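Local coordinates for hypothetical protein PA1835 (Pseudomonas aeruginosa, PDB 1YOC) that is of unknown function but adopts a hotdog fold related to the PaaI thioesterases, so it may act on acyl thioesters, at residues S112-Q117 / L122-V127; L72-M77 / I140-S145; I64-A69 / G103-V108. All coordinates share one frame; numbering follows the deposited sequence.

Interaction 1 (S112-Q117 / L122-V127); sequences SQIDWQ and LVVPVV
Leu122 opens the contact by reaching from strand 120-130 toward the loop that precedes that strand. Its CD1 lies 3.8 Å from CE3 of Trp116 and 3.9 Å from CG2 of Ile114, a branched leucine end filling the angle between an indole and a beta-branched chain. The other branch, CD2, rests 4.0 Å from the backbone O of Asp115. Val123 turns its side chain away from the loop and contributes its carbonyl instead, whose O is 3.6 Å from Ile114 CD1. At Val124, the first torsion places CG2 beside the backbone N, where Ile114 CD1 meets it at 4.0 Å and Trp116 CH2 at 4.1 Å, while the buried valine also packs on Ala74 and Met77 of helix 63-81. Pro125 closes the row, its ring CD touching the same Ile114 methyl.

On the loop side the two large residues support one another: Ile114 CG2 sits 3.5 Å above the plane of the Trp116 ring, over its centre. The indole NE1 is hydrogen-bonded to Gly111 O, so this buried polar group is satisfied while the benzene-ring carbons CE3 and CH2 touch Leu122 and Val124. Next to it, Asp115 OD1 accepts from Gln117 N in an Asx turn, with the donor 37° out of the carboxylate plane, which shapes the chain around Trp116. No hydrogen bond joins the two segments. The loop is therefore held against this strand by apolar packing, while hydrogen bonds to Gly111 O and from Gln117 N serve the indole N-H and the Asp115 carboxylate.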
ATOM      1  N   SER B 112       7.165  -9.047  20.046  1.00 12.51           N
ATOM      2  CA  SER B 112       7.737  -9.439  21.333  1.00 12.50           C
ATOM      3  C   SER B 112       8.480  -8.344  22.104  1.00 13.36           C
ATOM      4  O   SER B 112       8.606  -8.453  23.325  1.00 12.95           O
ATOM      5  CB  SER B 112       8.676 -10.669  21.173  1.00 12.44           C
ATOM      6  OG  SER B 112       9.845 -10.322  20.460  1.00 11.32           O
ATOM      7  N   GLN B 113       8.954  -7.300  21.428  1.00 12.45           N
ATOM      8  CA  GLN B 113       9.733  -6.246  22.063  1.00 14.49           C
ATOM      9  C   GLN B 113       8.982  -4.965  22.392  1.00 15.50           C
ATOM     10  O   GLN B 113       9.535  -4.046  23.004  1.00 17.95           O
ATOM     11  CB  GLN B 113      10.945  -5.922  21.178  1.00 13.99           C
ATOM     12  CG  GLN B 113      11.740  -7.190  20.785  1.00 11.79           C
ATOM     13  CD  GLN B 113      12.252  -7.932  21.981  1.00 14.57           C
ATOM     14  OE1 GLN B 113      11.877  -9.135  22.263  1.00 16.90           O
ATOM     15  NE2 GLN B 113      13.104  -7.251  22.730  1.00 13.27           N
ATOM     16  N   ILE B 114       7.726  -4.907  21.978  1.00 13.71           N
ATOM     17  CA  ILE B 114       6.875  -3.739  22.209  1.00 14.22           C
ATOM     18  C   ILE B 114       6.204  -3.763  23.583  1.00 15.49           C
ATOM     19  O   ILE B 114       5.838  -4.830  24.066  1.00 13.43           O
ATOM     20  CB  ILE B 114       5.775  -3.705  21.096  1.00 13.65           C
ATOM     21  CG1 ILE B 114       6.433  -3.278  19.788  1.00 14.65           C
ATOM     22  CG2 ILE B 114       4.625  -2.703  21.429  1.00 13.30           C
ATOM     23  CD1 ILE B 114       5.578  -3.546  18.528  1.00 14.34           C
ATOM     24  N   ASP B 115       6.120  -2.603  24.243  1.00 15.75           N
ATOM     25  CA  ASP B 115       5.408  -2.530  25.525  1.00 17.11           C
ATOM     26  C   ASP B 115       3.934  -2.254  25.124  1.00 14.61           C
ATOM     27  O   ASP B 115       3.517  -1.117  24.863  1.00 15.28           O
ATOM     28  CB  ASP B 115       5.977  -1.390  26.366  1.00 18.65           C
ATOM     29  CG  ASP B 115       5.208  -1.168  27.650  1.00 22.11           C
ATOM     30  OD1 ASP B 115       4.193  -1.865  27.909  1.00 20.77           O
ATOM     31  OD2 ASP B 115       5.647  -0.269  28.411  1.00 24.95           O
ATOM     32  N   TRP B 116       3.157  -3.328  25.037  1.00 14.73           N
ATOM     33  CA  TRP B 116       1.778  -3.229  24.597  1.00 14.62           C
ATOM     34  C   TRP B 116       0.840  -2.577  25.589  1.00 15.59           C
ATOM     35  O   TRP B 116      -0.325  -2.350  25.280  1.00 15.11           O
ATOM     36  CB  TRP B 116       1.243  -4.615  24.228  1.00 13.90           C
ATOM     37  CG  TRP B 116       1.890  -5.199  23.019  1.00 12.46           C
ATOM     38  CD1 TRP B 116       2.761  -6.232  22.978  1.00 12.50           C
ATOM     39  CD2 TRP B 116       1.708  -4.760  21.660  1.00 13.09           C
ATOM     40  NE1 TRP B 116       3.146  -6.487  21.667  1.00 12.59           N
ATOM     41  CE2 TRP B 116       2.506  -5.592  20.841  1.00 13.32           C
ATOM     42  CE3 TRP B 116       0.954  -3.737  21.063  1.00 13.67           C
ATOM     43  CZ2 TRP B 116       2.568  -5.444  19.459  1.00 12.54           C
ATOM     44  CZ3 TRP B 116       1.021  -3.582  19.669  1.00 13.35           C
ATOM     45  CH2 TRP B 116       1.822  -4.434  18.890  1.00 15.17           C
ATOM     46  N   GLN B 117       1.333  -2.298  26.781  1.00 16.77           N
ATOM     47  CA  GLN B 117       0.447  -1.642  27.743  1.00 20.87           C
ATOM     48  C   GLN B 117       0.620  -0.125  27.681  1.00 20.60           C
ATOM     49  O   GLN B 117      -0.153   0.616  28.292  1.00 20.06           O
ATOM     50  CB  GLN B 117       0.708  -2.169  29.170  1.00 22.40           C
ATOM     51  CG  GLN B 117      -0.165  -3.375  29.543  1.00 28.92           C
ATOM     52  CD  GLN B 117       0.116  -4.586  28.679  1.00 31.92           C
ATOM     53  OE1 GLN B 117       1.261  -5.043  28.603  1.00 36.51           O
ATOM     54  NE2 GLN B 117      -0.923  -5.116  28.011  1.00 33.55           N
ATOM     55  N   LEU B 122       3.476   3.397  19.008  1.00 13.87           N
ATOM     56  CA  LEU B 122       4.151   2.092  19.092  1.00 13.95           C
ATOM     57  C   LEU B 122       4.528   1.806  17.637  1.00 13.79           C
ATOM     58  O   LEU B 122       3.681   1.945  16.730  1.00 13.93           O
ATOM     59  CB  LEU B 122       3.203   0.988  19.595  1.00 14.65           C
ATOM     60  CG  LEU B 122       2.461   1.242  20.918  1.00 19.86           C
ATOM     61  CD1 LEU B 122       1.699  -0.066  21.353  1.00 18.59           C
ATOM     62  CD2 LEU B 122       3.456   1.668  21.984  1.00 19.63           C
ATOM     63  N   VAL B 123       5.778   1.416  17.408  1.00 13.24           N
ATOM     64  CA  VAL B 123       6.252   1.144  16.051  1.00 13.18           C
ATOM     65  C   VAL B 123       6.318  -0.362  15.839  1.00 10.77           C
ATOM     66  O   VAL B 123       7.139  -1.061  16.420  1.00 10.00           O
ATOM     67  CB  VAL B 123       7.646   1.826  15.816  1.00 13.84           C
ATOM     68  CG1 VAL B 123       8.077   1.674  14.354  1.00 12.25           C
ATOM     69  CG2 VAL B 123       7.565   3.313  16.233  1.00 16.65           C
ATOM     70  N   VAL B 124       5.420  -0.862  14.998  1.00 11.03           N
ATOM     71  CA  VAL B 124       5.344  -2.294  14.737  1.00 10.62           C
ATOM     72  C   VAL B 124       6.167  -2.712  13.510  1.00  9.39           C
ATOM     73  O   VAL B 124       5.971  -2.208  12.393  1.00  9.46           O
ATOM     74  CB  VAL B 124       3.898  -2.696  14.503  1.00 12.13           C
ATOM     75  CG1 VAL B 124       3.819  -4.197  14.272  1.00 13.09           C
ATOM     76  CG2 VAL B 124       3.042  -2.221  15.684  1.00 12.28           C
ATOM     77  N   PRO B 125       7.095  -3.662  13.691  1.00  9.05           N
ATOM     78  CA  PRO B 125       7.921  -4.114  12.565  1.00  9.71           C
ATOM     79  C   PRO B 125       7.301  -5.283  11.804  1.00 11.44           C
ATOM     80  O   PRO B 125       6.600  -6.134  12.376  1.00 10.62           O
ATOM     81  CB  PRO B 125       9.232  -4.552  13.254  1.00  9.50           C
ATOM     82  CG  PRO B 125       8.696  -5.215  14.517  1.00  8.14           C
ATOM     83  CD  PRO B 125       7.558  -4.227  14.971  1.00  8.15           C
ATOM     84  N   VAL B 126       7.567  -5.320  10.509  1.00 11.17           N
ATOM     85  CA  VAL B 126       7.092  -6.418   9.676  1.00 11.24           C
ATOM     86  C   VAL B 126       8.187  -6.740   8.656  1.00 11.63           C
ATOM     87  O   VAL B 126       8.817  -5.836   8.087  1.00 11.13           O
ATOM     88  CB  VAL B 126       5.821  -6.040   8.847  1.00 11.56           C
ATOM     89  CG1 VAL B 126       5.378  -7.243   8.015  1.00 10.31           C
ATOM     90  CG2 VAL B 126       4.648  -5.603   9.785  1.00 13.24           C
ATOM     91  N   VAL B 127       8.433  -8.025   8.439  1.00  9.57           N
ATOM     92  CA  VAL B 127       9.360  -8.424   7.387  1.00 11.42           C
ATOM     93  C   VAL B 127       8.592  -9.407   6.491  1.00 10.05           C
ATOM     94  O   VAL B 127       7.879 -10.281   6.988  1.00 11.76           O
ATOM     95  CB  VAL B 127      10.631  -9.085   7.956  1.00 10.99           C
ATOM     96  CG1 VAL B 127      11.568  -9.495   6.812  1.00 12.55           C
ATOM     97  CG2 VAL B 127      11.369  -8.053   8.844  1.00 11.84           C
TER

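Interaction 2 (L72-M77 / I140-S145); sequences LAAGTM and ITMYVS
Ile140 and Met142 reach helix 63-81 through two similar first torsions: in each the gamma carbon that leads to the helix, CG1 of Ile140 and CG of Met142, is anti to the carbonyl carbon. Ile140 then runs on extended and sets its CD1 3.6 Å from Ala74 CB. Met142 instead bends at chi2 (-59°), and its CE arrives 3.7 Å from Gly75 CA, with Ala74 CB at 4.0 Å. Small residues suit the helix here. Ala74 offers a single methyl to both strand residues, and Gly75, having no side chain, lets the flexible methionine touch the backbone itself. The contact is buried and contains no hydrogen bond; the axes of the two short segments approach to 9.8 Å and cross at -26°, running in broadly the same direction. Within the helix, Thr76 OG1 donates to Leu72 O at 2.9 Å, so the carbonyl takes both this proton and that of Thr76 N, and the buried hydroxyl is satisfied.

Strand 133-146 lies between strands 120-130 and 86-97: Ile140 and Met142 pair with Val124 and Leu122 through their backbones and pack on Met93 and Pro90. Leu72 and Thr76 point away from this strand and pack on Met7 of helix 2-13 and Phe36 of strand 35-40.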
ATOM      1  N   LEU B  72      -2.093  -5.757   7.368  1.00 10.18           N
ATOM      2  CA  LEU B  72      -2.973  -6.776   7.947  1.00 10.23           C
ATOM      3  C   LEU B  72      -2.316  -7.405   9.180  1.00  9.02           C
ATOM      4  O   LEU B  72      -2.940  -7.568  10.222  1.00  9.74           O
ATOM      5  CB  LEU B  72      -3.291  -7.853   6.907  1.00 10.49           C
ATOM      6  CG  LEU B  72      -4.140  -9.029   7.433  1.00  9.28           C
ATOM      7  CD1 LEU B  72      -5.529  -8.591   7.879  1.00  8.71           C
ATOM      8  CD2 LEU B  72      -4.230 -10.052   6.277  1.00 11.57           C
ATOM      9  N   ALA B  73      -1.042  -7.754   9.058  1.00 10.18           N
ATOM     10  CA  ALA B  73      -0.351  -8.372  10.194  1.00 11.04           C
ATOM     11  C   ALA B  73      -0.174  -7.392  11.348  1.00 10.24           C
ATOM     12  O   ALA B  73      -0.473  -7.722  12.509  1.00 10.58           O
ATOM     13  CB  ALA B  73       1.006  -8.904   9.758  1.00  9.44           C
ATOM     14  N   ALA B  74       0.295  -6.179  11.048  1.00  9.28           N
ATOM     15  CA  ALA B  74       0.569  -5.226  12.113  1.00  9.64           C
ATOM     16  C   ALA B  74      -0.668  -4.758  12.806  1.00  8.90           C
ATOM     17  O   ALA B  74      -0.694  -4.674  14.036  1.00 10.10           O
ATOM     18  CB  ALA B  74       1.334  -4.023  11.576  1.00  7.72           C
ATOM     19  N   GLY B  75      -1.693  -4.451  12.019  1.00  9.82           N
ATOM     20  CA  GLY B  75      -2.911  -3.947  12.588  1.00  8.89           C
ATOM     21  C   GLY B  75      -3.635  -4.995  13.412  1.00  9.45           C
ATOM     22  O   GLY B  75      -4.108  -4.695  14.513  1.00 10.34           O
ATOM     23  N   THR B  76      -3.734  -6.213  12.886  1.00 10.88           N
ATOM     24  CA  THR B  76      -4.419  -7.264  13.633  1.00 11.59           C
ATOM     25  C   THR B  76      -3.626  -7.582  14.923  1.00 12.16           C
ATOM     26  O   THR B  76      -4.210  -7.731  16.015  1.00 12.59           O
ATOM     27  CB  THR B  76      -4.599  -8.512  12.781  1.00 13.10           C
ATOM     28  OG1 THR B  76      -5.364  -8.164  11.607  1.00 18.24           O
ATOM     29  CG2 THR B  76      -5.464  -9.556  13.550  1.00 16.45           C
ATOM     30  N   MET B  77      -2.306  -7.676  14.824  1.00 10.80           N
ATOM     31  CA  MET B  77      -1.534  -7.918  16.062  1.00 10.88           C
ATOM     32  C   MET B  77      -1.783  -6.783  17.099  1.00 11.81           C
ATOM     33  O   MET B  77      -1.920  -7.040  18.289  1.00 12.62           O
ATOM     34  CB  MET B  77      -0.029  -7.987  15.774  1.00 11.03           C
ATOM     35  CG  MET B  77       0.803  -8.162  17.059  1.00 12.34           C
ATOM     36  SD  MET B  77       2.533  -8.540  16.729  1.00 13.05           S
ATOM     37  CE  MET B  77       3.014  -6.963  15.967  1.00 13.27           C
ATOM     38  N   ILE B 140       5.194   0.177  10.963  1.00  9.93           N
ATOM     39  CA  ILE B 140       3.925   0.881  10.974  1.00  8.46           C
ATOM     40  C   ILE B 140       3.753   1.457  12.389  1.00 10.14           C
ATOM     41  O   ILE B 140       3.775   0.736  13.378  1.00  8.89           O
ATOM     42  CB  ILE B 140       2.783  -0.076  10.635  1.00 11.86           C
ATOM     43  CG1 ILE B 140       2.983  -0.620   9.210  1.00 11.57           C
ATOM     44  CG2 ILE B 140       1.425   0.677  10.765  1.00 11.13           C
ATOM     45  CD1 ILE B 140       2.023  -1.794   8.829  1.00 13.41           C
ATOM     46  N   THR B 141       3.603   2.775  12.442  1.00  9.79           N
ATOM     47  CA  THR B 141       3.447   3.487  13.692  1.00 11.42           C
ATOM     48  C   THR B 141       1.975   3.589  14.021  1.00 10.87           C
ATOM     49  O   THR B 141       1.189   4.146  13.247  1.00 11.54           O
ATOM     50  CB  THR B 141       4.056   4.893  13.593  1.00 11.70           C
ATOM     51  OG1 THR B 141       5.464   4.752  13.321  1.00 12.86           O
ATOM     52  CG2 THR B 141       3.877   5.647  14.913  1.00 13.59           C
ATOM     53  N   MET B 142       1.622   2.984  15.146  1.00 10.95           N
ATOM     54  CA  MET B 142       0.265   2.968  15.657  1.00 12.00           C
ATOM     55  C   MET B 142       0.161   3.985  16.784  1.00 14.01           C
ATOM     56  O   MET B 142       1.011   3.996  17.694  1.00 13.34           O
ATOM     57  CB  MET B 142      -0.056   1.594  16.256  1.00 12.73           C
ATOM     58  CG  MET B 142       0.132   0.443  15.300  1.00 13.35           C
ATOM     59  SD  MET B 142      -0.935   0.635  13.820  1.00 13.87           S
ATOM     60  CE  MET B 142      -0.732  -0.982  13.068  1.00 16.34           C
ATOM     61  N   TYR B 143      -0.844   4.866  16.726  1.00 13.83           N
ATOM     62  CA  TYR B 143      -1.025   5.806  17.842  1.00 14.03           C
ATOM     63  C   TYR B 143      -2.053   5.135  18.774  1.00 15.94           C
ATOM     64  O   TYR B 143      -3.188   4.852  18.366  1.00 13.88           O
ATOM     65  CB  TYR B 143      -1.582   7.150  17.410  1.00 14.16           C
ATOM     66  CG  TYR B 143      -1.685   8.071  18.615  1.00 13.65           C
ATOM     67  CD1 TYR B 143      -0.538   8.594  19.195  1.00 18.05           C
ATOM     68  CD2 TYR B 143      -2.924   8.391  19.192  1.00 18.05           C
ATOM     69  CE1 TYR B 143      -0.618   9.441  20.332  1.00 20.93           C
ATOM     70  CE2 TYR B 143      -3.005   9.224  20.332  1.00 18.20           C
ATOM     71  CZ  TYR B 143      -1.840   9.746  20.883  1.00 19.70           C
ATOM     72  OH  TYR B 143      -1.854  10.660  21.958  1.00 25.58           O
ATOM     73  N   VAL B 144      -1.640   4.874  20.013  1.00 15.97           N
ATOM     74  CA  VAL B 144      -2.484   4.149  20.950  1.00 18.91           C
ATOM     75  C   VAL B 144      -2.883   5.093  22.054  1.00 20.21           C
ATOM     76  O   VAL B 144      -2.054   5.811  22.592  1.00 21.73           O
ATOM     77  CB  VAL B 144      -1.711   2.935  21.559  1.00 18.63           C
ATOM     78  CG1 VAL B 144      -2.578   2.218  22.623  1.00 20.30           C
ATOM     79  CG2 VAL B 144      -1.306   1.968  20.444  1.00 17.35           C
ATOM     80  N   SER B 145      -4.165   5.089  22.378  1.00 25.06           N
ATOM     81  CA  SER B 145      -4.655   5.967  23.432  1.00 28.86           C
ATOM     82  C   SER B 145      -5.708   5.284  24.322  1.00 32.52           C
ATOM     83  O   SER B 145      -6.444   4.407  23.862  1.00 31.38           O
ATOM     84  CB  SER B 145      -5.256   7.212  22.794  1.00 27.57           C
ATOM     85  OG  SER B 145      -6.378   6.859  21.997  1.00 27.68           O
TER

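Interaction 3 (I64-A69 / G103-V108); sequences IALCNA and GDVRAV
Val105 and Leu66 meet in the hotdog fold, where the long helix, the "sausage", is wrapped by an antiparallel sheet, the "bun"; together with Ala69 they supply most of the area buried between 64-69 and 103-108. The first bond of the Leu66 side chain does not aim at the strand, but with CG anti to the carbonyl carbon (chi1 -59°) and an extended chi2 its CD2 reaches it. That one methyl meets both branches of Val105, and the two side chains cross at about a right angle. The long leucine spans the wider gap, 7.9 Å between the CA atoms of Leu66 and Val105. One turn farther along, Ala69 and Ala107 bring their CA atoms to 6.5 Å, a closer approach that small methyl side chains allow.

All four residues are buried and no polar bond links the segments. Val105 and Ala107 also pack on strand 120-130, through Ala128, Val130 and Val126, and on strand 43-48, through Phe48 and Val46. Arg106 points away from the helix, with a salt bridge to Asp132. On the same helix, Cys67 packs on Met93 of the second subunit. Leu66 CD2 lies 3.8 Å from Val105 CG2 and 3.9 Å from Val105 CG1, while Ala69 CB stops 4.1 Å from Ala107 CB.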
ATOM      1  N   ILE B  64       2.812  -2.669  -3.336  1.00  8.56           N
ATOM      2  CA  ILE B  64       1.699  -2.272  -2.477  1.00  9.15           C
ATOM      3  C   ILE B  64       0.921  -3.486  -1.958  1.00  8.90           C
ATOM      4  O   ILE B  64       0.273  -3.394  -0.916  1.00  8.90           O
ATOM      5  CB  ILE B  64       0.827  -1.185  -3.182  1.00  7.32           C
ATOM      6  CG1 ILE B  64       1.752  -0.019  -3.629  1.00  8.41           C
ATOM      7  CG2 ILE B  64      -0.242  -0.614  -2.205  1.00  8.58           C
ATOM      8  CD1 ILE B  64       2.509   0.711  -2.403  1.00  9.37           C
ATOM      9  N   ALA B  65       0.977  -4.614  -2.690  1.00  7.56           N
ATOM     10  CA  ALA B  65       0.327  -5.846  -2.183  1.00  7.37           C
ATOM     11  C   ALA B  65       1.120  -6.297  -0.916  1.00  7.98           C
ATOM     12  O   ALA B  65       0.547  -6.805   0.070  1.00  8.83           O
ATOM     13  CB  ALA B  65       0.370  -6.950  -3.265  1.00  6.98           C
ATOM     14  N   LEU B  66       2.434  -6.104  -0.941  1.00  7.72           N
ATOM     15  CA  LEU B  66       3.274  -6.440   0.203  1.00  8.55           C
ATOM     16  C   LEU B  66       2.897  -5.498   1.356  1.00  7.89           C
ATOM     17  O   LEU B  66       2.852  -5.911   2.535  1.00  9.53           O
ATOM     18  CB  LEU B  66       4.777  -6.274  -0.157  1.00  9.70           C
ATOM     19  CG  LEU B  66       5.262  -7.132  -1.340  1.00 11.86           C
ATOM     20  CD1 LEU B  66       6.665  -6.673  -1.764  1.00 11.21           C
ATOM     21  CD2 LEU B  66       5.250  -8.600  -0.960  1.00 11.05           C
ATOM     22  N   CYS B  67       2.675  -4.224   1.051  1.00  9.13           N
ATOM     23  CA  CYS B  67       2.288  -3.274   2.111  1.00  8.81           C
ATOM     24  C   CYS B  67       0.963  -3.722   2.709  1.00  9.19           C
ATOM     25  O   CYS B  67       0.753  -3.599   3.927  1.00  9.03           O
ATOM     26  CB  CYS B  67       2.111  -1.844   1.574  1.00  8.98           C
ATOM     27  SG  CYS B  67       3.639  -1.035   1.096  1.00 10.80           S
ATOM     28  N   ASN B  68       0.046  -4.189   1.852  1.00  8.48           N
ATOM     29  CA  ASN B  68      -1.253  -4.636   2.356  1.00  9.80           C
ATOM     30  C   ASN B  68      -1.118  -5.791   3.358  1.00  8.96           C
ATOM     31  O   ASN B  68      -1.814  -5.830   4.399  1.00  9.34           O
ATOM     32  CB  ASN B  68      -2.134  -5.057   1.179  1.00 10.98           C
ATOM     33  CG  ASN B  68      -3.633  -4.724   1.400  1.00 14.28           C
ATOM     34  OD1 ASN B  68      -4.471  -5.085   0.567  1.00 17.54           O
ATOM     35  ND2 ASN B  68      -3.964  -4.024   2.497  1.00 10.78           N
ATOM     36  N   ALA B  69      -0.221  -6.740   3.064  1.00  8.90           N
ATOM     37  CA  ALA B  69      -0.005  -7.863   3.967  1.00  9.96           C
ATOM     38  C   ALA B  69       0.558  -7.328   5.303  1.00  9.45           C
ATOM     39  O   ALA B  69       0.211  -7.803   6.390  1.00  8.68           O
ATOM     40  CB  ALA B  69       1.034  -8.873   3.344  1.00  9.53           C
ATOM     41  N   GLY B 103       7.300 -15.071  -5.679  1.00 14.99           N
ATOM     42  CA  GLY B 103       6.482 -16.232  -5.346  1.00 15.14           C
ATOM     43  C   GLY B 103       5.561 -15.898  -4.187  1.00 14.58           C
ATOM     44  O   GLY B 103       5.394 -14.711  -3.874  1.00 14.54           O
ATOM     45  N   ASP B 104       4.949 -16.912  -3.574  1.00 13.60           N
ATOM     46  CA  ASP B 104       4.050 -16.682  -2.448  1.00 14.97           C
ATOM     47  C   ASP B 104       4.794 -15.996  -1.318  1.00 13.46           C
ATOM     48  O   ASP B 104       5.944 -16.301  -1.045  1.00 12.29           O
ATOM     49  CB  ASP B 104       3.431 -17.995  -1.940  1.00 15.59           C
ATOM     50  CG  ASP B 104       2.642 -18.735  -3.030  1.00 17.74           C
ATOM     51  OD1 ASP B 104       2.112 -18.118  -3.995  1.00 13.78           O
ATOM     52  OD2 ASP B 104       2.549 -19.967  -2.912  1.00 18.05           O
ATOM     53  N   VAL B 105       4.095 -15.074  -0.680  1.00 12.77           N
ATOM     54  CA  VAL B 105       4.638 -14.248   0.390  1.00 12.96           C
ATOM     55  C   VAL B 105       4.207 -14.626   1.804  1.00 13.00           C
ATOM     56  O   VAL B 105       3.068 -15.058   2.024  1.00 11.36           O
ATOM     57  CB  VAL B 105       4.214 -12.758   0.129  1.00 13.06           C
ATOM     58  CG1 VAL B 105       4.851 -11.850   1.150  1.00 11.78           C
ATOM     59  CG2 VAL B 105       4.690 -12.329  -1.277  1.00 11.30           C
ATOM     60  N   ARG B 106       5.141 -14.492   2.745  1.00 13.30           N
ATOM     61  CA  ARG B 106       4.885 -14.743   4.169  1.00 14.58           C
ATOM     62  C   ARG B 106       5.320 -13.437   4.876  1.00 13.94           C
ATOM     63  O   ARG B 106       6.445 -12.984   4.698  1.00 15.73           O
ATOM     64  CB  ARG B 106       5.754 -15.920   4.657  1.00 14.71           C
ATOM     65  CG  ARG B 106       5.548 -16.391   6.126  1.00 19.61           C
ATOM     66  CD  ARG B 106       6.440 -17.680   6.434  1.00 21.41           C
ATOM     67  NE  ARG B 106       7.742 -17.352   7.069  1.00 30.95           N
ATOM     68  CZ  ARG B 106       8.931 -17.406   6.454  1.00 32.42           C
ATOM     69  NH1 ARG B 106       9.008 -17.773   5.179  1.00 33.84           N
ATOM     70  NH2 ARG B 106      10.053 -17.095   7.104  1.00 32.19           N
ATOM     71  N   ALA B 107       4.428 -12.823   5.648  1.00 11.64           N
ATOM     72  CA  ALA B 107       4.792 -11.595   6.336  1.00 12.37           C
ATOM     73  C   ALA B 107       4.724 -11.847   7.823  1.00 13.23           C
ATOM     74  O   ALA B 107       3.741 -12.384   8.323  1.00 14.00           O
ATOM     75  CB  ALA B 107       3.822 -10.446   5.917  1.00 12.20           C
ATOM     76  N   VAL B 108       5.768 -11.431   8.538  1.00 10.56           N
ATOM     77  CA  VAL B 108       5.849 -11.659   9.964  1.00 11.97           C
ATOM     78  C   VAL B 108       5.922 -10.355  10.732  1.00 11.50           C
ATOM     79  O   VAL B 108       6.752  -9.488  10.429  1.00 12.38           O
ATOM     80  CB  VAL B 108       7.119 -12.510  10.288  1.00 12.91           C
ATOM     81  CG1 VAL B 108       7.263 -12.669  11.808  1.00 15.07           C
ATOM     82  CG2 VAL B 108       7.057 -13.889   9.562  1.00 14.55           C
TER

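From the N terminus, the first element used by the contacts is helix 63-81, which supplies one side of two of them: 64-69 for interaction 3 and, just after it, 72-77 for interaction 2. Interaction 3 closes its loop at strand 105-110. Interaction 1 opens in the loop after that strand and closes on strand 120-130 itself, a short local loop. Interaction 2 closes last, at strand 133-146, so interaction 1 is nested inside its loop while interactions 2 and 3 cross. Strands 105-110, 120-130 and 133-146 are successive neighbours in the sheet, with Val127 and Val108 hydrogen-bonded through their backbones. The helix is thus tied to the sheet on opposite sides of the chain's centre.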